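PDB 5I4A: argonaute protein from Marinitoga piezophila, which uses short 5'-hydroxyl guide RNAs to bind complementary target DNA or RNA and cleave it. Local coordinates for residues 370-375 with 396-401. Numbering follows the deposited sequence.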
ATOM      1  N   GLU A 370      35.485 -11.017  -0.724  1.00 34.36           N
ATOM      2  CA  GLU A 370      35.079 -10.500   0.570  1.00 44.07           C
ATOM      3  C   GLU A 370      34.624  -9.053   0.406  1.00 48.20           C
ATOM      4  O   GLU A 370      34.655  -8.490  -0.692  1.00 45.63           O
ATOM      5  CB  GLU A 370      36.223 -10.610   1.581  1.00 52.40           C
ATOM      6  CG  GLU A 370      36.991 -11.923   1.529  1.00 66.71           C
ATOM      7  CD  GLU A 370      36.886 -12.705   2.820  1.00 75.21           C
ATOM      8  OE1 GLU A 370      35.913 -12.480   3.570  1.00 82.37           O
ATOM      9  OE2 GLU A 370      37.776 -13.541   3.090  1.00 71.39           O
ATOM     10  N   ASP A 371      34.192  -8.458   1.519  1.00 44.09           N
ATOM     11  CA  ASP A 371      33.765  -7.062   1.570  1.00 47.57           C
ATOM     12  C   ASP A 371      32.563  -6.805   0.667  1.00 40.04           C
ATOM     13  O   ASP A 371      31.878  -7.742   0.244  1.00 42.91           O
ATOM     14  CB  ASP A 371      34.916  -6.130   1.187  1.00 55.35           C
ATOM     15  CG  ASP A 371      36.233  -6.557   1.795  1.00 75.87           C
ATOM     16  OD1 ASP A 371      36.216  -7.424   2.693  1.00 84.85           O
ATOM     17  OD2 ASP A 371      37.285  -6.031   1.377  1.00 85.36           O
ATOM     18  N   ASN A 372      32.302  -5.531   0.371  1.00 33.30           N
ATOM     19  CA  ASN A 372      31.154  -5.126  -0.435  1.00 28.53           C
ATOM     20  C   ASN A 372      31.560  -5.135  -1.903  1.00 33.50           C
ATOM     21  O   ASN A 372      32.377  -4.315  -2.333  1.00 47.67           O
ATOM     22  CB  ASN A 372      30.665  -3.743  -0.019  1.00 22.34           C
ATOM     23  CG  ASN A 372      30.487  -3.616   1.479  1.00 27.83           C
ATOM     24  OD1 ASN A 372      29.823  -4.435   2.108  1.00 32.98           O
ATOM     25  ND2 ASN A 372      31.100  -2.587   2.063  1.00 32.80           N
ATOM     26  N   VAL A 373      30.989  -6.057  -2.674  1.00 20.37           N
ATOM     27  CA  VAL A 373      31.248  -6.143  -4.107  1.00 19.49           C
ATOM     28  C   VAL A 373      29.909  -6.269  -4.814  1.00 24.38           C
ATOM     29  O   VAL A 373      29.126  -7.183  -4.519  1.00 17.03           O
ATOM     30  CB  VAL A 373      32.169  -7.323  -4.466  1.00 15.07           C
ATOM     31  CG1 VAL A 373      32.284  -7.464  -5.983  1.00 15.89           C
ATOM     32  CG2 VAL A 373      33.545  -7.123  -3.851  1.00 22.32           C
ATOM     33  N   MET A 374      29.648  -5.352  -5.738  1.00 30.37           N
ATOM     34  CA  MET A 374      28.409  -5.357  -6.499  1.00 17.11           C
ATOM     35  C   MET A 374      28.484  -6.374  -7.628  1.00 16.92           C
ATOM     36  O   MET A 374      29.491  -6.472  -8.332  1.00 23.40           O
ATOM     37  CB  MET A 374      28.138  -3.970  -7.076  1.00 16.34           C
ATOM     38  CG  MET A 374      28.152  -2.864  -6.042  1.00 36.48           C
ATOM     39  SD  MET A 374      26.801  -3.053  -4.872  1.00 65.87           S
ATOM     40  CE  MET A 374      27.329  -1.938  -3.586  1.00 43.81           C
ATOM     41  N   ALA A 375      27.408  -7.128  -7.805  1.00 13.93           N
ATOM     42  CA  ALA A 375      27.273  -8.030  -8.940  1.00 16.48           C
ATOM     43  C   ALA A 375      26.350  -7.350  -9.946  1.00 19.04           C
ATOM     44  O   ALA A 375      25.128  -7.346  -9.786  1.00 18.05           O
ATOM     45  CB  ALA A 375      26.740  -9.388  -8.505  1.00 16.35           C
ATOM     46  N   ASN A 396      27.904 -13.800  -0.758  1.00 31.56           N
ATOM     47  CA  ASN A 396      28.951 -12.821  -0.504  1.00 32.98           C
ATOM     48  C   ASN A 396      28.966 -11.693  -1.528  1.00 23.96           C
ATOM     49  O   ASN A 396      29.835 -10.819  -1.451  1.00 33.90           O
ATOM     50  CB  ASN A 396      30.319 -13.511  -0.461  1.00 29.72           C
ATOM     51  CG  ASN A 396      30.624 -14.290  -1.724  1.00 33.70           C
ATOM     52  OD1 ASN A 396      29.726 -14.830  -2.369  1.00 32.58           O
ATOM     53  ND2 ASN A 396      31.902 -14.355  -2.082  1.00 32.58           N
ATOM     54  N   LEU A 397      28.027 -11.681  -2.470  1.00 22.45           N
ATOM     55  CA  LEU A 397      27.920 -10.626  -3.466  1.00 22.28           C
ATOM     56  C   LEU A 397      26.632  -9.838  -3.264  1.00 21.70           C
ATOM     57  O   LEU A 397      25.607 -10.385  -2.851  1.00 27.28           O
ATOM     58  CB  LEU A 397      27.946 -11.198  -4.886  1.00 22.83           C
ATOM     59  CG  LEU A 397      29.176 -12.015  -5.286  1.00 23.36           C
ATOM     60  CD1 LEU A 397      28.986 -12.612  -6.669  1.00 26.64           C
ATOM     61  CD2 LEU A 397      30.427 -11.155  -5.242  1.00 22.38           C
ATOM     62  N   ILE A 398      26.700  -8.544  -3.565  1.00 20.00           N
ATOM     63  CA  ILE A 398      25.546  -7.655  -3.485  1.00 16.60           C
ATOM     64  C   ILE A 398      24.891  -7.660  -4.863  1.00 17.62           C
ATOM     65  O   ILE A 398      25.393  -7.045  -5.807  1.00 14.05           O
ATOM     66  CB  ILE A 398      25.948  -6.243  -3.051  1.00 17.08           C
ATOM     67  CG1 ILE A 398      26.651  -6.283  -1.692  1.00 25.77           C
ATOM     68  CG2 ILE A 398      24.726  -5.335  -2.987  1.00 15.40           C
ATOM     69  CD1 ILE A 398      27.189  -4.940  -1.239  1.00 27.58           C
ATOM     70  N   LEU A 399      23.766  -8.357  -4.974  1.00 16.30           N
ATOM     71  CA  LEU A 399      23.101  -8.541  -6.257  1.00 19.87           C
ATOM     72  C   LEU A 399      22.545  -7.213  -6.760  1.00 31.99           C
ATOM     73  O   LEU A 399      21.742  -6.567  -6.077  1.00 22.70           O
ATOM     74  CB  LEU A 399      21.993  -9.583  -6.111  1.00 22.93           C
ATOM     75  CG  LEU A 399      21.161  -9.971  -7.332  1.00 32.35           C
ATOM     76  CD1 LEU A 399      22.062 -10.299  -8.495  1.00 32.37           C
ATOM     77  CD2 LEU A 399      20.277 -11.157  -6.995  1.00 20.86           C
ATOM     78  N   GLN A 400      22.974  -6.803  -7.955  1.00 24.85           N
ATOM     79  CA  GLN A 400      22.575  -5.527  -8.549  1.00 15.87           C
ATOM     80  C   GLN A 400      22.168  -5.748 -10.000  1.00 16.57           C
ATOM     81  O   GLN A 400      22.926  -5.427 -10.926  1.00 18.03           O
ATOM     82  CB  GLN A 400      23.700  -4.494  -8.448  1.00 13.25           C
ATOM     83  CG  GLN A 400      24.003  -4.023  -7.027  1.00 22.56           C
ATOM     84  CD  GLN A 400      22.900  -3.150  -6.445  1.00 24.94           C
ATOM     85  OE1 GLN A 400      21.955  -2.780  -7.141  1.00 25.17           O
ATOM     86  NE2 GLN A 400      23.020  -2.818  -5.165  1.00 21.91           N
ATOM     87  N   PRO A 401      20.968  -6.270 -10.237  1.00 18.07           N
ATOM     88  CA  PRO A 401      20.540  -6.539 -11.615  1.00 14.15           C
ATOM     89  C   PRO A 401      20.171  -5.258 -12.348  1.00 22.15           C
ATOM     90  O   PRO A 401      19.791  -4.251 -11.749  1.00 24.94           O
ATOM     91  CB  PRO A 401      19.317  -7.449 -11.444  1.00 18.97           C
ATOM     92  CG  PRO A 401      19.256  -7.792  -9.959  1.00 29.03           C
ATOM     93  CD  PRO A 401      19.949  -6.671  -9.257  1.00 17.82           C
TER
HETATM   94  O   HOH W   1      29.574  -8.274  -1.165  1.00 28.48           O
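M374 and I398 pair as parallel neighbours, and their side chains meet on one face of the Mid-domain sheet. The M374 chain bends at chi2 (-66°), laying SD against I398 CG2 at 3.6 Å and CE against I398 CD1 at 3.8 Å. Q400 runs alongside, its CG 3.7 Å from M374 SD, so the sulfur rests against two residues of the adjoining strand. I398 CD1 also reaches N372 CB. An alanine in place of I398 would take away CG2 and CD1, and would probably open a gap beside M374 SD and CE and at N372 CB.

Beneath these side chains, I398 N donates to V373 O, A375 N to I398 O (2.8 Å, nearly straight at 175°), and Q400 N to A375 O in a more bent bond (142°). Where direct pairing gives out, a water donates to D371 O and N396 O and accepts from V373 N. On the other face, A375 CB packs near L397 CB.

Further out, M374 bonds through its backbone to strand 295-302, M422 touches its side chain, and P401 packs on an RNA sugar. Backbone bonds thus set the parallel register of strands 374-379 and 398-403, linked by helix 387-392 in a beta-alpha-beta unit, while apolar side chains pack on both faces.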